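Long-range contacts in lipase aflb (Neosartorya fumigata, PDB 6IDY), which probably hydrolyses ester bonds of lipids as a calcium-binding fungal lipase with an alpha/beta-hydrolase fold: residues A228-S233 against D255-S260; D238-L243 against S305-T310. All coordinates share one frame; numbering follows the deposited sequence.

Interaction 1 (A228-S233 against D255-S260); sequences AVLSWS and DFIAIS. With CA (calcium ion), chain D.
Ala-228 CB lies beside the backbone oxygen of Asp-255, 3.7 Å from Asp-255 O. Segments 228-233 and 255-260 run parallel here, with strand axes 4.6 Å apart. The carboxylate of Asp-255 binds the calcium ion through both oxygens, OD2 at 2.5 Å. Two waters and the backbone oxygens of Ala-377, His-380 and Gly-382 complete that site. Val-229 uses both of its backbone polar atoms here: its N bonds Asp-255 O, and its O takes the N of Ile-257. Leu-230 lies on the same face as Ile-257 and Ile-259 and reaches both by separate branches. Its CD1 meets Ile-257 CG2 at 3.9 Å, and its CD2 meets Ile-259 CG1 at 3.8 Å. Ser-231 N bonds Ile-257 O, and Ser-231 O takes the N of Ile-259. With chi1 at 77°, Ser-231 OG lies between its own N and carbonyl carbon. There it meets the edge of the Phe-256 ring in plane, 3.3 Å from CE1. It also donates to a water at 2.8 Å, which donates in turn to Ile-259 O and Ser-233 O. Trp-232 crosses Ile-259 at about a right angle, with CD1 near CG2. Its NE1 bonds His-361 O, which also holds Ser-260 OG. Ser-233 ends the pairing by donating N to Ile-259 O at 2.9 Å, so that oxygen is held twice, by an amide and by the water. The chain then turns sharply, with Ser-233 in an unusual, strained backbone conformation, phi 54° and psi -125°. Ser-233 OG is hydrogen-bonded to His-361 NE2. A serine with this pair of angles, between a strand and the helix 235-245, is consistent with the nucleophile elbow of an alpha/beta-hydrolase.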
loop_
_atom_site.group_PDB
_atom_site.type_symbol
_atom_site.label_atom_id
_atom_site.label_comp_id
_atom_site.label_asym_id
_atom_site.label_seq_id
_atom_site.Cartn_x
_atom_site.Cartn_y
_atom_site.Cartn_z
ATOM N N ALA A 228 7.192 -12.255 -7.441
ATOM C CA ALA A 228 6.441 -12.094 -6.222
ATOM C C ALA A 228 5.892 -10.679 -6.252
ATOM O O ALA A 228 6.452 -9.802 -6.917
ATOM C CB ALA A 228 7.334 -12.290 -5.017
ATOM N N VAL A 229 4.760 -10.472 -5.589
ATOM C CA VAL A 229 4.126 -9.166 -5.476
ATOM C C VAL A 229 4.007 -8.858 -3.987
ATOM O O VAL A 229 3.538 -9.706 -3.225
ATOM C CB VAL A 229 2.726 -9.119 -6.165
ATOM C CG1 VAL A 229 2.035 -7.787 -5.909
ATOM C CG2 VAL A 229 2.815 -9.404 -7.671
ATOM N N LEU A 230 4.429 -7.655 -3.576
ATOM C CA LEU A 230 4.232 -7.197 -2.207
ATOM C C LEU A 230 3.401 -5.930 -2.333
ATOM O O LEU A 230 3.802 -4.989 -3.017
ATOM C CB LEU A 230 5.544 -6.954 -1.441
ATOM C CG LEU A 230 5.388 -6.755 0.076
ATOM C CD1 LEU A 230 6.573 -7.321 0.813
ATOM C CD2 LEU A 230 5.204 -5.279 0.433
ATOM N N SER A 231 2.221 -5.933 -1.718
ATOM C CA SER A 231 1.315 -4.804 -1.804
ATOM C C SER A 231 1.022 -4.183 -0.442
ATOM O O SER A 231 1.225 -4.820 0.589
ATOM C CB SER A 231 0.020 -5.231 -2.492
ATOM O OG SER A 231 -0.829 -5.962 -1.622
ATOM N N TRP A 232 0.556 -2.930 -0.451
ATOM C CA TRP A 232 0.133 -2.204 0.734
ATOM C C TRP A 232 -1.246 -1.619 0.482
ATOM O O TRP A 232 -1.493 -1.111 -0.608
ATOM C CB TRP A 232 1.124 -1.081 1.128
ATOM C CG TRP A 232 0.668 -0.280 2.322
ATOM C CD1 TRP A 232 0.357 -0.764 3.561
ATOM C CD2 TRP A 232 0.425 1.134 2.371
ATOM N NE1 TRP A 232 -0.066 0.262 4.378
ATOM C CE2 TRP A 232 -0.036 1.437 3.672
ATOM C CE3 TRP A 232 0.575 2.183 1.444
ATOM C CZ2 TRP A 232 -0.349 2.746 4.072
ATOM C CZ3 TRP A 232 0.260 3.477 1.839
ATOM C CH2 TRP A 232 -0.184 3.750 3.142
ATOM N N SER A 233 -2.144 -1.707 1.486
ATOM C CA SER A 233 -3.474 -1.098 1.468
ATOM C C SER A 233 -4.268 -1.522 0.220
ATOM O O SER A 233 -4.375 -2.723 -0.049
ATOM C CB SER A 233 -3.324 0.425 1.564
ATOM O OG SER A 233 -4.556 1.109 1.698
ATOM N N ASP A 255 4.231 -15.690 -5.075
ATOM C CA ASP A 255 3.837 -15.169 -3.769
ATOM C C ASP A 255 3.202 -13.814 -3.891
ATOM O O ASP A 255 3.701 -12.948 -4.613
ATOM C CB ASP A 255 5.052 -15.063 -2.823
ATOM C CG ASP A 255 5.531 -16.387 -2.252
ATOM O OD1 ASP A 255 4.841 -16.937 -1.370
ATOM O OD2 ASP A 255 6.603 -16.864 -2.680
ATOM N N PHE A 256 2.108 -13.623 -3.159
ATOM C CA PHE A 256 1.412 -12.352 -3.057
ATOM C C PHE A 256 1.427 -12.015 -1.566
ATOM O O PHE A 256 0.748 -12.670 -0.782
ATOM C CB PHE A 256 -0.016 -12.449 -3.664
ATOM C CG PHE A 256 -1.000 -11.300 -3.477
ATOM C CD1 PHE A 256 -0.561 -10.032 -3.098
ATOM C CD2 PHE A 256 -2.361 -11.487 -3.696
ATOM C CE1 PHE A 256 -1.471 -8.984 -2.916
ATOM C CE2 PHE A 256 -3.268 -10.437 -3.517
ATOM C CZ PHE A 256 -2.818 -9.195 -3.123
ATOM N N ILE A 257 2.288 -11.064 -1.165
ATOM C CA ILE A 257 2.409 -10.618 0.229
ATOM C C ILE A 257 1.594 -9.335 0.348
ATOM O O ILE A 257 1.908 -8.336 -0.289
ATOM C CB ILE A 257 3.895 -10.472 0.681
ATOM C CG1 ILE A 257 4.655 -11.812 0.511
ATOM C CG2 ILE A 257 3.984 -9.957 2.142
ATOM C CD1 ILE A 257 6.147 -11.671 0.127
ATOM N N ALA A 258 0.507 -9.388 1.108
ATOM C CA ALA A 258 -0.406 -8.261 1.231
ATOM C C ALA A 258 -0.376 -7.617 2.611
ATOM O O ALA A 258 -0.824 -8.206 3.596
ATOM C CB ALA A 258 -1.812 -8.696 0.851
ATOM N N ILE A 259 0.184 -6.396 2.670
ATOM C CA ILE A 259 0.302 -5.597 3.897
ATOM C C ILE A 259 -0.953 -4.738 4.031
ATOM O O ILE A 259 -1.288 -3.994 3.103
ATOM C CB ILE A 259 1.601 -4.737 3.891
ATOM C CG1 ILE A 259 2.865 -5.563 3.460
ATOM C CG2 ILE A 259 1.806 -4.006 5.218
ATOM C CD1 ILE A 259 3.269 -6.821 4.359
ATOM N N SER A 260 -1.658 -4.871 5.180
ATOM C CA SER A 260 -2.905 -4.160 5.521
ATOM C C SER A 260 -3.896 -4.185 4.344
ATOM O O SER A 260 -4.364 -3.117 3.932
ATOM C CB SER A 260 -2.603 -2.716 5.935
ATOM O OG SER A 260 -1.752 -2.678 7.067
HETATM CA CA CA D . 6.367 -18.848 -1.250
HETATM O O HOH W 1 -2.140 -4.848 0.599
HETATM O O HOH W 2 8.229 -19.217 -2.639
HETATM O O HOH W 3 5.189 -19.740 -3.143
#

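Interaction 2 (D238-L243 against S305-T310); sequences DTQWAL and SAYVPT
The ring of Tyr-307 is met on one face by the backbone carbonyl carbon of Leu-243, and at its edge, in plane, by CD of Gln-240. The Gln-240 amide is turned 57° from the ring. Its NE2 comes obliquely to the ring, 3.4 Å from CE2. The glutamine reaches this place by a bend in its chain, with chi2 at 73°. NE2 then donates to Ser-305 O at 2.9 Å. The oxygen lies almost in the amide plane, but the nitrogen stands above the carbonyl plane of Ser-305 and the bond is bent. NE2 also bonds Gly-303 O. The other end of the amide, OE1, accepts from a water at 2.8 Å. This water takes the N-H of Tyr-307 and donates to Thr-310 OG1, which itself donates to Val-308 O. The amide is thus held at both ends, which fixes its rotation and stitches the loop to the helix.

Beside this polar group the contact is apolar. Leu-243 CB packs on Tyr-307 CB at 3.9 Å. The side chains of Leu-243 and Val-308 cross at about a right angle, with Leu-243 CD1 4.0 Å from Val-308 CG2 and CD2 facing CG1. The helix 235-245 is pinned in this way to the loop that follows helix 293-299. Leu-298 of that helix also touches Gln-240. Arg-250 and Arg-337 pack on Tyr-307. Phe-256 of strand 253-259 touches Gln-240, Val-308 and Thr-310, the last at the start of strand 310-314.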
loop_
_atom_site.group_PDB
_atom_site.type_symbol
_atom_site.label_atom_id
_atom_site.label_comp_id
_atom_site.label_asym_id
_atom_site.label_seq_id
_atom_site.Cartn_x
_atom_site.Cartn_y
_atom_site.Cartn_z
ATOM N N ASP A 238 -5.869 -4.049 -5.951
ATOM C CA ASP A 238 -5.362 -3.915 -7.320
ATOM C C ASP A 238 -4.777 -5.236 -7.816
ATOM O O ASP A 238 -4.995 -5.603 -8.970
ATOM C CB ASP A 238 -4.284 -2.817 -7.401
ATOM C CG ASP A 238 -4.720 -1.436 -6.947
ATOM O OD1 ASP A 238 -5.940 -1.185 -6.885
ATOM O OD2 ASP A 238 -3.840 -0.604 -6.673
ATOM N N THR A 239 -4.042 -5.951 -6.933
ATOM C CA THR A 239 -3.414 -7.227 -7.257
ATOM C C THR A 239 -4.448 -8.328 -7.412
ATOM O O THR A 239 -4.389 -9.067 -8.390
ATOM C CB THR A 239 -2.307 -7.569 -6.253
ATOM O OG1 THR A 239 -1.441 -6.444 -6.119
ATOM C CG2 THR A 239 -1.497 -8.821 -6.664
ATOM N N GLN A 240 -5.383 -8.440 -6.450
ATOM C CA GLN A 240 -6.452 -9.442 -6.478
ATOM C C GLN A 240 -7.315 -9.301 -7.734
ATOM O O GLN A 240 -7.647 -10.316 -8.351
ATOM C CB GLN A 240 -7.310 -9.366 -5.198
ATOM C CG GLN A 240 -8.282 -10.539 -5.027
ATOM C CD GLN A 240 -7.655 -11.867 -4.649
ATOM O OE1 GLN A 240 -6.422 -12.055 -4.646
ATOM N NE2 GLN A 240 -8.513 -12.834 -4.330
ATOM N N TRP A 241 -7.663 -8.051 -8.115
ATOM C CA TRP A 241 -8.437 -7.776 -9.333
ATOM C C TRP A 241 -7.618 -8.183 -10.571
ATOM O O TRP A 241 -8.154 -8.843 -11.454
ATOM C CB TRP A 241 -8.876 -6.291 -9.399
ATOM C CG TRP A 241 -9.809 -5.968 -10.536
ATOM C CD1 TRP A 241 -9.466 -5.700 -11.830
ATOM C CD2 TRP A 241 -11.240 -5.843 -10.467
ATOM N NE1 TRP A 241 -10.590 -5.427 -12.575
ATOM C CE2 TRP A 241 -11.693 -5.489 -11.760
ATOM C CE3 TRP A 241 -12.189 -6.018 -9.440
ATOM C CZ2 TRP A 241 -13.053 -5.312 -12.056
ATOM C CZ3 TRP A 241 -13.533 -5.803 -9.724
ATOM C CH2 TRP A 241 -13.952 -5.445 -11.013
ATOM N N ALA A 242 -6.314 -7.834 -10.609
ATOM C CA ALA A 242 -5.410 -8.201 -11.715
ATOM C C ALA A 242 -5.313 -9.730 -11.852
ATOM O O ALA A 242 -5.435 -10.252 -12.957
ATOM C CB ALA A 242 -4.022 -7.601 -11.490
ATOM N N LEU A 243 -5.162 -10.441 -10.720
ATOM C CA LEU A 243 -5.078 -11.902 -10.708
ATOM C C LEU A 243 -6.382 -12.551 -11.195
ATOM O O LEU A 243 -6.343 -13.492 -11.987
ATOM C CB LEU A 243 -4.684 -12.420 -9.313
ATOM C CG LEU A 243 -3.260 -12.103 -8.842
ATOM C CD1 LEU A 243 -3.116 -12.382 -7.349
ATOM C CD2 LEU A 243 -2.201 -12.885 -9.659
ATOM N N SER A 305 -11.295 -15.717 -2.379
ATOM C CA SER A 305 -10.286 -16.758 -2.154
ATOM C C SER A 305 -9.021 -16.345 -2.902
ATOM O O SER A 305 -9.104 -15.608 -3.885
ATOM C CB SER A 305 -10.757 -18.125 -2.658
ATOM O OG SER A 305 -11.472 -18.836 -1.663
ATOM N N ALA A 306 -7.855 -16.816 -2.447
ATOM C CA ALA A 306 -6.594 -16.495 -3.113
ATOM C C ALA A 306 -6.480 -17.141 -4.498
ATOM O O ALA A 306 -7.128 -18.160 -4.765
ATOM C CB ALA A 306 -5.422 -16.911 -2.247
ATOM N N TYR A 307 -5.662 -16.533 -5.382
ATOM C CA TYR A 307 -5.408 -17.029 -6.740
ATOM C C TYR A 307 -4.037 -17.660 -6.825
ATOM O O TYR A 307 -3.773 -18.451 -7.728
ATOM C CB TYR A 307 -5.501 -15.867 -7.756
ATOM C CG TYR A 307 -6.928 -15.458 -8.001
ATOM C CD1 TYR A 307 -7.749 -16.205 -8.840
ATOM C CD2 TYR A 307 -7.499 -14.393 -7.307
ATOM C CE1 TYR A 307 -9.086 -15.867 -9.029
ATOM C CE2 TYR A 307 -8.838 -14.058 -7.476
ATOM C CZ TYR A 307 -9.633 -14.811 -8.324
ATOM O OH TYR A 307 -10.956 -14.502 -8.483
ATOM N N VAL A 308 -3.135 -17.237 -5.934
ATOM C CA VAL A 308 -1.730 -17.676 -5.859
ATOM C C VAL A 308 -1.389 -17.745 -4.348
ATOM O O VAL A 308 -2.161 -17.178 -3.565
ATOM C CB VAL A 308 -0.786 -16.671 -6.618
ATOM C CG1 VAL A 308 -1.166 -16.520 -8.087
ATOM C CG2 VAL A 308 -0.736 -15.298 -5.937
ATOM N N PRO A 309 -0.266 -18.374 -3.900
ATOM C CA PRO A 309 0.048 -18.363 -2.454
ATOM C C PRO A 309 0.025 -16.939 -1.891
ATOM O O PRO A 309 0.803 -16.090 -2.334
ATOM C CB PRO A 309 1.444 -18.989 -2.393
ATOM C CG PRO A 309 1.483 -19.904 -3.592
ATOM C CD PRO A 309 0.767 -19.116 -4.661
ATOM N N THR A 310 -0.933 -16.656 -0.981
ATOM C CA THR A 310 -1.090 -15.308 -0.422
ATOM C C THR A 310 -0.819 -15.267 1.083
ATOM O O THR A 310 -1.340 -16.089 1.840
ATOM C CB THR A 310 -2.458 -14.706 -0.804
ATOM O OG1 THR A 310 -2.621 -14.790 -2.225
ATOM C CG2 THR A 310 -2.608 -13.245 -0.368
HETATM O O HOH W 4 -4.611 -14.097 -4.276
#

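Of the elements joined here, strand 227-232 comes first and leads into helix 235-245, then strand 253-259. Interaction 1 closes this beta-alpha-beta unit, with 21 residues between its segments. Interaction 2 starts inside that unit, on the helix. It spans 61 residues and returns the chain to the segment leading into strand 310-314. The two contacts therefore cross. Phe-256 joins them directly: its CZ lies 3.6 Å from Thr-239 CB, and its N probably bonds Pro-309 O at 2.9 Å. Together they tie the central strands, the helix on one face of the sheet, and the approach to the next strand, 310-314.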